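Local coordinates for periplasmic binding protein component of an ABC type zinc uptake transporter (Synechocystis sp., PDB 2OV3), which probably captures zinc in the periplasm and hands it to an ABC-type transporter for uptake into the cell, at residues 104-109 with 173-178; 166-171 with 177-182; 27-32 with 43-48; 17-22 with 111-116. All blocks are in the same frame, centred on the assembly; numbering follows the deposited sequence.

Contact 1: residues 104-109 with 173-178; sequences LSPTLV and RDYNLV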
# COMPACT_ATOMS: atom_id res chain seq x y z
N LEU A 104 3.12 -1.50 1.16
CA LEU A 104 3.83 -1.59 -0.10
C LEU A 104 5.33 -1.80 0.15
O LEU A 104 6.16 -1.75 -0.77
CB LEU A 104 3.55 -0.33 -0.95
CG LEU A 104 2.02 -0.21 -1.27
CD1 LEU A 104 1.68 1.17 -1.78
CD2 LEU A 104 1.63 -1.27 -2.32
N SER A 105 5.69 -2.03 1.41
CA SER A 105 7.08 -2.31 1.79
C SER A 105 7.17 -3.79 2.13
O SER A 105 6.57 -4.25 3.11
CB SER A 105 7.52 -1.49 3.02
OG SER A 105 8.70 -2.02 3.60
N PRO A 106 7.90 -4.58 1.31
CA PRO A 106 8.03 -6.01 1.57
C PRO A 106 8.56 -6.26 2.99
O PRO A 106 7.97 -7.01 3.77
CB PRO A 106 9.01 -6.47 0.49
CG PRO A 106 8.65 -5.58 -0.65
CD PRO A 106 8.51 -4.23 0.02
N THR A 107 9.67 -5.60 3.32
CA THR A 107 10.27 -5.71 4.63
C THR A 107 9.26 -5.44 5.74
O THR A 107 9.11 -6.25 6.64
CB THR A 107 11.42 -4.70 4.81
OG1 THR A 107 12.48 -5.02 3.91
CG2 THR A 107 11.95 -4.72 6.24
N LEU A 108 8.58 -4.31 5.67
CA LEU A 108 7.61 -3.99 6.70
C LEU A 108 6.42 -4.95 6.68
O LEU A 108 5.81 -5.20 7.72
CB LEU A 108 7.14 -2.54 6.54
CG LEU A 108 7.76 -1.45 7.44
CD1 LEU A 108 9.23 -1.68 7.76
CD2 LEU A 108 7.58 -0.12 6.72
N VAL A 109 6.08 -5.49 5.52
CA VAL A 109 4.96 -6.42 5.51
C VAL A 109 5.30 -7.63 6.39
O VAL A 109 4.41 -8.21 7.03
CB VAL A 109 4.62 -6.88 4.07
CG1 VAL A 109 3.76 -8.13 4.09
CG2 VAL A 109 3.91 -5.76 3.36
N ARG A 173 11.59 4.15 0.14
CA ARG A 173 12.53 4.26 1.24
C ARG A 173 13.44 3.04 1.33
O ARG A 173 14.65 3.17 1.52
CB ARG A 173 11.77 4.41 2.55
CG ARG A 173 11.87 5.77 3.17
CD ARG A 173 13.19 5.93 3.92
NE ARG A 173 13.27 7.26 4.51
CZ ARG A 173 13.35 8.38 3.80
NH1 ARG A 173 13.37 8.33 2.48
NH2 ARG A 173 13.39 9.55 4.42
N ASP A 174 12.84 1.86 1.21
CA ASP A 174 13.59 0.61 1.29
C ASP A 174 14.63 0.49 0.17
O ASP A 174 15.75 0.06 0.40
CB ASP A 174 12.64 -0.59 1.22
CG ASP A 174 11.59 -0.58 2.30
OD1 ASP A 174 11.83 -0.02 3.39
OD2 ASP A 174 10.50 -1.15 2.08
N TYR A 175 14.23 0.90 -1.04
CA TYR A 175 15.10 0.80 -2.20
C TYR A 175 15.79 2.10 -2.61
O TYR A 175 16.17 2.28 -3.76
CB TYR A 175 14.31 0.21 -3.37
CG TYR A 175 13.61 -1.07 -2.96
CD1 TYR A 175 14.34 -2.18 -2.54
CD2 TYR A 175 12.21 -1.12 -2.88
CE1 TYR A 175 13.71 -3.30 -2.02
CE2 TYR A 175 11.56 -2.25 -2.36
CZ TYR A 175 12.32 -3.33 -1.93
OH TYR A 175 11.71 -4.43 -1.37
N ASN A 176 15.93 3.02 -1.66
CA ASN A 176 16.62 4.29 -1.92
C ASN A 176 16.11 5.06 -3.14
O ASN A 176 16.88 5.45 -4.01
CB ASN A 176 18.12 4.03 -2.05
CG ASN A 176 18.65 3.19 -0.91
OD1 ASN A 176 18.95 2.00 -1.09
ND2 ASN A 176 18.75 3.78 0.29
N LEU A 177 14.81 5.26 -3.17
CA LEU A 177 14.18 6.00 -4.25
C LEU A 177 13.47 7.17 -3.61
O LEU A 177 13.27 7.20 -2.39
CB LEU A 177 13.14 5.15 -4.98
CG LEU A 177 13.65 3.94 -5.74
CD1 LEU A 177 12.46 3.17 -6.26
CD2 LEU A 177 14.56 4.38 -6.88
N VAL A 178 13.09 8.13 -4.44
CA VAL A 178 12.39 9.31 -3.98
C VAL A 178 11.17 9.53 -4.86
O VAL A 178 11.30 9.72 -6.08
CB VAL A 178 13.30 10.55 -4.07
CG1 VAL A 178 12.60 11.75 -3.45
CG2 VAL A 178 14.63 10.28 -3.37
O HOH W 1 11.22 -3.59 1.58
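S105 and D174 meet side chain to side chain where helix 106-123 begins and helix 169-174 ends, across the junction of the two lobes of this solute-binding fold. S105 is the N-cap of helix 106-123, and its hydroxyl does two jobs. It accepts the N-H of L108 in a nearly straight capping bond (S105 OG to L108 N 3.1 Å, 165° at the hydrogen), and it donates to the carboxylate of D174, with S105 OG 2.5 Å from D174 OD2. A chi1 of 164° turns the S105 hydroxyl back beside its own carbonyl carbon, and from there it meets both L108 N and D174. D174 takes the proton on the syn lone pair of OD2, the side of its other oxygen. The start of helix 106-123 would probably favour the charge of D174, which reaches one of the amides there through water: water 1 accepts from T107 N and donates to D174 OD2.

Beside this polar pair, P106 and Y175 approach from opposite directions. The proline ring comes to the phenol end of the tyrosine, CD lying near the ring plane at its edge, and P106 CG is 3.3 Å from Y175 OH. One face of the Y175 ring carries CB of D174, 4.0 Å above its centre, and F171 packs against the tyrosine edge-to-face. N146 on the long helix 128-153 binds the phenol oxygen through its OD1. Water 1 also donates to that oxygen, lying 3.1 Å from Y175 OH.

Contact 2: residues 166-171 with 177-182; sequences PSWAYF and LVQIPI
Q179 pushes its amide into the bend of chain at P166, W168 and A169, and this one side chain makes most of the contact. Its CD lies 3.6 Å from P166 CA, with one end of the amide over the proline and alanine and the other at the tryptophan. Which end carries oxygen is doubtful, as the group is probably turned over in the model. The amide plane stands 84° from the W168 indole and meets that ring at its edge. CG of Q179 sits between the backbone N and the carbonyl carbon (chi1 77°), and the chain then runs extended, carrying the amide straight off the strand. Alongside, P166 CB rests 3.7 Å from P181 CB, and at the other end F171 CE2 meets L177 CD1 at 4.2 Å. All this lies within the beta-alpha-beta unit of strand 160-163, helix 169-174 and edge strand 178-181. Cutting Q179 back to an alanine is likely to open a gap under the backbone of W168 and A169, where the helix starts. Farther out, F161 and V163 of the neighbouring strand flank Q179, while E212 holds the indole through W168 NE1. S167 OG lies 3.3 Å above one face of the W168 ring, and the S167 side chain is about 4 Å from the zinc ion that H37, H101 and H165 bind.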
# COMPACT_ATOMS: atom_id res chain seq x y z
N PRO A 166 0.93 10.01 -3.47
CA PRO A 166 2.12 9.59 -2.72
C PRO A 166 1.90 8.35 -1.87
O PRO A 166 1.83 8.42 -0.64
CB PRO A 166 2.43 10.81 -1.87
CG PRO A 166 1.05 11.27 -1.48
CD PRO A 166 0.20 11.06 -2.74
N SER A 167 1.80 7.20 -2.52
CA SER A 167 1.57 5.98 -1.78
C SER A 167 2.77 5.06 -1.82
O SER A 167 2.65 3.91 -1.44
CB SER A 167 0.37 5.25 -2.35
OG SER A 167 0.70 4.69 -3.60
N TRP A 168 3.92 5.56 -2.26
CA TRP A 168 5.08 4.69 -2.33
C TRP A 168 6.25 5.17 -1.49
O TRP A 168 7.39 4.80 -1.76
CB TRP A 168 5.55 4.53 -3.78
CG TRP A 168 4.45 4.20 -4.75
CD1 TRP A 168 3.68 5.09 -5.46
CD2 TRP A 168 3.96 2.90 -5.09
NE1 TRP A 168 2.75 4.42 -6.21
CE2 TRP A 168 2.89 3.07 -6.00
CE3 TRP A 168 4.32 1.60 -4.72
CZ2 TRP A 168 2.18 2.00 -6.54
CZ3 TRP A 168 3.61 0.53 -5.25
CH2 TRP A 168 2.55 0.74 -6.15
N ALA A 169 5.99 5.97 -0.47
CA ALA A 169 7.07 6.49 0.35
C ALA A 169 7.88 5.39 1.05
O ALA A 169 9.11 5.46 1.11
CB ALA A 169 6.51 7.46 1.39
N TYR A 170 7.19 4.38 1.57
CA TYR A 170 7.83 3.27 2.27
C TYR A 170 8.54 2.34 1.29
O TYR A 170 9.57 1.75 1.61
CB TYR A 170 6.80 2.48 3.06
CG TYR A 170 6.25 3.20 4.26
CD1 TYR A 170 7.00 3.31 5.43
CD2 TYR A 170 4.97 3.76 4.24
CE1 TYR A 170 6.49 3.95 6.54
CE2 TYR A 170 4.46 4.41 5.36
CZ TYR A 170 5.22 4.50 6.50
OH TYR A 170 4.72 5.12 7.63
N PHE A 171 7.96 2.20 0.11
CA PHE A 171 8.55 1.37 -0.91
C PHE A 171 9.81 2.06 -1.42
O PHE A 171 10.84 1.43 -1.57
CB PHE A 171 7.57 1.19 -2.06
CG PHE A 171 8.14 0.48 -3.26
CD1 PHE A 171 7.96 -0.88 -3.43
CD2 PHE A 171 8.83 1.18 -4.24
CE1 PHE A 171 8.43 -1.54 -4.56
CE2 PHE A 171 9.31 0.53 -5.38
CZ PHE A 171 9.11 -0.82 -5.54
N LEU A 177 14.81 5.26 -3.17
CA LEU A 177 14.18 6.00 -4.25
C LEU A 177 13.47 7.17 -3.61
O LEU A 177 13.27 7.20 -2.39
CB LEU A 177 13.14 5.15 -4.98
CG LEU A 177 13.65 3.94 -5.74
CD1 LEU A 177 12.46 3.17 -6.26
CD2 LEU A 177 14.56 4.38 -6.88
N VAL A 178 13.09 8.13 -4.44
CA VAL A 178 12.39 9.31 -3.98
C VAL A 178 11.17 9.53 -4.86
O VAL A 178 11.30 9.72 -6.08
CB VAL A 178 13.30 10.55 -4.07
CG1 VAL A 178 12.60 11.75 -3.45
CG2 VAL A 178 14.63 10.28 -3.37
N GLN A 179 9.98 9.50 -4.27
CA GLN A 179 8.75 9.74 -5.03
C GLN A 179 8.45 11.23 -5.00
O GLN A 179 8.54 11.85 -3.95
CB GLN A 179 7.55 8.94 -4.47
CG GLN A 179 6.91 9.51 -3.21
CD GLN A 179 5.62 8.78 -2.78
OE1 GLN A 179 5.14 8.97 -1.66
NE2 GLN A 179 5.06 7.97 -3.68
N ILE A 180 8.13 11.80 -6.16
CA ILE A 180 7.78 13.22 -6.26
C ILE A 180 6.27 13.28 -6.53
O ILE A 180 5.85 13.15 -7.68
CB ILE A 180 8.44 13.93 -7.46
CG1 ILE A 180 9.94 13.60 -7.53
CG2 ILE A 180 8.15 15.41 -7.38
CD1 ILE A 180 10.72 13.85 -6.26
N PRO A 181 5.45 13.49 -5.49
CA PRO A 181 4.00 13.56 -5.63
C PRO A 181 3.40 14.77 -6.34
O PRO A 181 3.83 15.91 -6.13
CB PRO A 181 3.51 13.45 -4.18
CG PRO A 181 4.61 14.12 -3.42
CD PRO A 181 5.84 13.57 -4.07
N ILE A 182 2.40 14.51 -7.17
CA ILE A 182 1.71 15.57 -7.90
C ILE A 182 0.60 16.10 -6.98
O ILE A 182 0.30 17.29 -6.97
CB ILE A 182 1.03 15.04 -9.20
CG1 ILE A 182 2.08 14.44 -10.15
CG2 ILE A 182 0.24 16.15 -9.87
CD1 ILE A 182 3.09 15.41 -10.68

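Contact 3: residues 27-32 with 43-48; sequences SVLVPG and PQQLAA
The chain comes off strand 24-28 at L29 and passes the short helix 43-48 with the CA atoms of L29 and Q45 7.1 Å apart. The contact lies on the connection that carries the chain from this edge strand, past strand 3-7, to strand 54-57 of the same parallel sheet; the loop between the two segments bears the zinc ligand H37, though the contact itself is remote from the metal. Q45 spans the distance with an extended chain beyond CG and donates from NE2 to the carbonyl of L29, Q45 NE2 to L29 O being 2.8 Å. The donor sits in the carbonyl plane on a lone pair, with 124° at the oxygen, while the acceptor is tilted somewhat from the glutamine's amide plane. The oxygen end of the amide is held as well, since Q45 OE1 accepts from Y39 OH and K42 N. With donor and acceptor ends both engaged, the amide's rotation is fixed. A leucine in place of Q45 would probably leave the carbonyl of L29, the hydroxyl of Y39 and the N-H of K42 without this partner. A further link from Q45 NE2 through water 2 to V28 O is doubtful, its distances being very short. CD1 of L29 lies over one face of the amide: CG is anti to the backbone N (chi1 179°), which brings L29 CD1 to 3.6 Å from Q45 CD.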
# COMPACT_ATOMS: atom_id res chain seq x y z
N SER A 27 -12.85 -10.88 3.87
CA SER A 27 -13.75 -9.95 3.21
C SER A 27 -12.99 -8.62 3.15
O SER A 27 -12.28 -8.24 4.09
CB SER A 27 -15.06 -9.79 3.99
OG SER A 27 -15.88 -10.94 3.85
N VAL A 28 -13.12 -7.92 2.01
CA VAL A 28 -12.44 -6.64 1.79
C VAL A 28 -13.48 -5.53 1.81
O VAL A 28 -14.50 -5.62 1.14
CB VAL A 28 -11.70 -6.62 0.43
CG1 VAL A 28 -10.94 -5.31 0.25
CG2 VAL A 28 -10.73 -7.78 0.34
N LEU A 29 -13.20 -4.49 2.57
CA LEU A 29 -14.10 -3.36 2.68
C LEU A 29 -13.94 -2.42 1.49
O LEU A 29 -14.94 -1.99 0.91
CB LEU A 29 -13.83 -2.60 3.98
CG LEU A 29 -14.72 -1.37 4.19
CD1 LEU A 29 -16.15 -1.84 4.45
CD2 LEU A 29 -14.22 -0.51 5.35
N VAL A 30 -12.71 -2.10 1.11
CA VAL A 30 -12.51 -1.19 -0.02
C VAL A 30 -12.08 -1.89 -1.32
O VAL A 30 -11.04 -2.54 -1.39
CB VAL A 30 -11.47 -0.08 0.31
CG1 VAL A 30 -11.44 0.98 -0.80
CG2 VAL A 30 -11.80 0.59 1.65
N PRO A 31 -12.90 -1.75 -2.38
CA PRO A 31 -12.61 -2.36 -3.68
C PRO A 31 -11.30 -1.75 -4.22
O PRO A 31 -10.97 -0.61 -3.91
CB PRO A 31 -13.82 -1.96 -4.53
CG PRO A 31 -14.92 -1.71 -3.53
CD PRO A 31 -14.18 -1.02 -2.41
N GLY A 32 -10.59 -2.53 -5.02
CA GLY A 32 -9.33 -2.07 -5.58
C GLY A 32 -9.38 -0.86 -6.49
O GLY A 32 -8.41 -0.10 -6.58
N PRO A 43 -24.01 0.12 3.68
CA PRO A 43 -24.80 -0.54 4.73
C PRO A 43 -24.72 -2.07 4.74
O PRO A 43 -24.68 -2.69 5.81
CB PRO A 43 -26.23 -0.02 4.49
CG PRO A 43 -26.22 0.45 3.06
CD PRO A 43 -24.83 1.07 2.92
N GLN A 44 -24.69 -2.68 3.57
CA GLN A 44 -24.61 -4.13 3.50
C GLN A 44 -23.26 -4.55 4.12
O GLN A 44 -23.17 -5.57 4.78
CB GLN A 44 -24.69 -4.60 2.04
CG GLN A 44 -24.60 -6.11 1.86
CD GLN A 44 -24.46 -6.49 0.39
OE1 GLN A 44 -25.19 -6.00 -0.48
NE2 GLN A 44 -23.50 -7.37 0.10
N GLN A 45 -22.23 -3.73 3.91
CA GLN A 45 -20.92 -4.04 4.46
C GLN A 45 -20.93 -3.91 5.97
O GLN A 45 -20.34 -4.73 6.68
CB GLN A 45 -19.85 -3.13 3.87
CG GLN A 45 -19.62 -3.31 2.37
CD GLN A 45 -18.56 -2.38 1.81
OE1 GLN A 45 -18.70 -1.16 1.84
NE2 GLN A 45 -17.49 -2.97 1.29
N LEU A 46 -21.61 -2.89 6.48
CA LEU A 46 -21.65 -2.70 7.93
C LEU A 46 -22.41 -3.85 8.56
O LEU A 46 -22.05 -4.33 9.65
CB LEU A 46 -22.32 -1.36 8.27
CG LEU A 46 -21.56 -0.12 7.77
CD1 LEU A 46 -22.42 1.11 7.96
CD2 LEU A 46 -20.23 0.01 8.49
N ALA A 47 -23.46 -4.30 7.88
CA ALA A 47 -24.28 -5.41 8.37
C ALA A 47 -23.47 -6.70 8.43
O ALA A 47 -23.53 -7.43 9.42
CB ALA A 47 -25.50 -5.59 7.47
N ALA A 48 -22.71 -6.97 7.37
CA ALA A 48 -21.89 -8.19 7.31
C ALA A 48 -20.83 -8.24 8.41
O ALA A 48 -20.39 -9.31 8.80
CB ALA A 48 -21.22 -8.29 5.96
O HOH W 2 -16.91 -5.36 1.67

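Contact 4: residues 17-22 with 111-116; sequences EKIGGD and RQATTI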
# COMPACT_ATOMS: atom_id res chain seq x y z
N GLU A 17 -4.52 -14.55 3.13
CA GLU A 17 -4.60 -15.82 2.43
C GLU A 17 -3.30 -16.59 2.62
O GLU A 17 -3.31 -17.78 2.92
CB GLU A 17 -4.89 -15.59 0.95
CG GLU A 17 -6.08 -16.38 0.42
CD GLU A 17 -7.41 -15.92 0.99
OE1 GLU A 17 -7.69 -14.72 0.96
OE2 GLU A 17 -8.19 -16.78 1.46
N LYS A 18 -2.18 -15.90 2.45
CA LYS A 18 -0.86 -16.51 2.63
C LYS A 18 -0.70 -17.08 4.03
O LYS A 18 -0.10 -18.13 4.20
CB LYS A 18 0.24 -15.48 2.38
CG LYS A 18 0.49 -15.15 0.91
CD LYS A 18 1.17 -16.31 0.19
CE LYS A 18 1.41 -15.96 -1.26
NZ LYS A 18 2.14 -17.00 -2.01
N ILE A 19 -1.24 -16.37 5.02
CA ILE A 19 -1.15 -16.76 6.42
C ILE A 19 -2.23 -17.71 6.91
O ILE A 19 -1.95 -18.65 7.66
CB ILE A 19 -1.18 -15.52 7.32
CG1 ILE A 19 -0.00 -14.59 6.96
CG2 ILE A 19 -1.11 -15.93 8.79
CD1 ILE A 19 -0.05 -13.25 7.65
N GLY A 20 -3.47 -17.47 6.50
CA GLY A 20 -4.57 -18.29 6.96
C GLY A 20 -4.98 -19.49 6.13
O GLY A 20 -5.53 -20.44 6.67
N GLY A 21 -4.71 -19.43 4.83
CA GLY A 21 -5.08 -20.54 3.96
C GLY A 21 -6.58 -20.73 3.96
O GLY A 21 -7.33 -19.76 3.92
N ASP A 22 -7.02 -21.99 4.02
CA ASP A 22 -8.45 -22.32 4.02
C ASP A 22 -9.06 -22.21 5.41
O ASP A 22 -10.21 -22.61 5.62
CB ASP A 22 -8.68 -23.73 3.44
CG ASP A 22 -7.93 -24.82 4.21
OD1 ASP A 22 -7.78 -25.94 3.66
OD2 ASP A 22 -7.49 -24.57 5.36
N ARG A 111 6.58 -7.67 9.15
CA ARG A 111 6.11 -7.35 10.48
C ARG A 111 4.59 -7.44 10.50
O ARG A 111 4.01 -8.02 11.41
CB ARG A 111 6.57 -5.94 10.88
CG ARG A 111 6.77 -5.80 12.39
CD ARG A 111 5.50 -6.13 13.15
NE ARG A 111 5.80 -6.66 14.47
CZ ARG A 111 6.52 -7.76 14.69
NH1 ARG A 111 7.00 -8.46 13.67
NH2 ARG A 111 6.75 -8.18 15.93
N GLN A 112 3.94 -6.87 9.48
CA GLN A 112 2.48 -6.91 9.42
C GLN A 112 1.95 -8.34 9.45
O GLN A 112 1.05 -8.65 10.23
CB GLN A 112 1.98 -6.20 8.16
CG GLN A 112 2.16 -4.70 8.20
CD GLN A 112 2.28 -4.11 6.82
OE1 GLN A 112 1.34 -4.17 6.02
NE2 GLN A 112 3.44 -3.53 6.53
N ALA A 113 2.49 -9.22 8.62
CA ALA A 113 2.01 -10.59 8.61
C ALA A 113 2.23 -11.26 9.96
O ALA A 113 1.38 -12.02 10.44
CB ALA A 113 2.71 -11.39 7.51
N THR A 114 3.37 -10.97 10.59
CA THR A 114 3.71 -11.55 11.88
C THR A 114 2.70 -11.16 12.94
O THR A 114 2.39 -11.94 13.85
CB THR A 114 5.10 -11.10 12.33
OG1 THR A 114 6.07 -11.50 11.35
CG2 THR A 114 5.47 -11.73 13.66
N THR A 115 2.17 -9.96 12.83
CA THR A 115 1.18 -9.52 13.79
C THR A 115 -0.15 -10.21 13.49
O THR A 115 -0.89 -10.56 14.40
CB THR A 115 1.00 -8.01 13.74
OG1 THR A 115 2.23 -7.38 14.12
CG2 THR A 115 -0.11 -7.58 14.69
N ILE A 116 -0.43 -10.42 12.20
CA ILE A 116 -1.69 -11.07 11.83
C ILE A 116 -1.72 -12.51 12.32
O ILE A 116 -2.70 -12.95 12.93
CB ILE A 116 -1.87 -11.13 10.31
CG1 ILE A 116 -1.82 -9.72 9.72
CG2 ILE A 116 -3.18 -11.84 9.99
CD1 ILE A 116 -2.67 -8.73 10.45
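I19 presses the end of its side chain against A113 and I116, and these three buried residues make the contact between helix 106-123 and helix 10-20, which follows strand 3-7 in one of the two parallel sheets. The tight part centres on one methyl group. I19 CD1 lies 3.3 Å from A113 CB, shorter than usual for two methyl groups and of uncertain exact value. It also comes close to the backbone of that turn, 3.4 Å from A113 O, and lies 3.9 Å from I116 CB, roughly at right angles to the alanine. The torsions of I19 explain the reach: CG1 is anti to the carbonyl carbon (chi1 -59°) and CD1 continues the chain in extended form (chi2 171°), which places the delta methyl farthest forward. A113 is probably small enough to let it come near the helix backbone. I116 offers its CB and, at 4.2 Å from I19 CD1, its CG2. A117 and L120 of the same helix also touch I19, and L135 and F138 of the long helix 128-153 cover A113.

The surroundings are looser and more polar. T114, partly exposed, turns away from I19 and bonds through OG1 to K110 O, and R111 extends into the exposed margin. K18, also partly exposed, forms a salt bridge with E141. Just beyond I19 and G20 the chain leaves helical geometry at G21, with a positive phi of 62°. No hydrogen bond crosses between the two segments, so their mutual hold rests on the fit of aliphatic groups, while K18 and T114 make their polar bonds away from it.

Contacts 1, 2 and 4 are largely buried, whereas contact 3 lies nearer the surface and is only partly covered. Helix 106-123 serves both contact 1, at its capped start, and contact 4, farther along; helix 169-174 serves contact 1 at its end and contact 2 at its beginning, and those two contacts touch. Contact 3 stands apart, its centre about 28 Å from that of contact 2, on the other side of the chain's centre. Chemistry follows place: contact 4 is purely aliphatic, contact 2 sets an amide against P166, W168 and A169 near the zinc, flanked by apolar pairs, and contacts 1 and 3 rest on direct hydrogen bonds, the bridging water being less certain in contact 3.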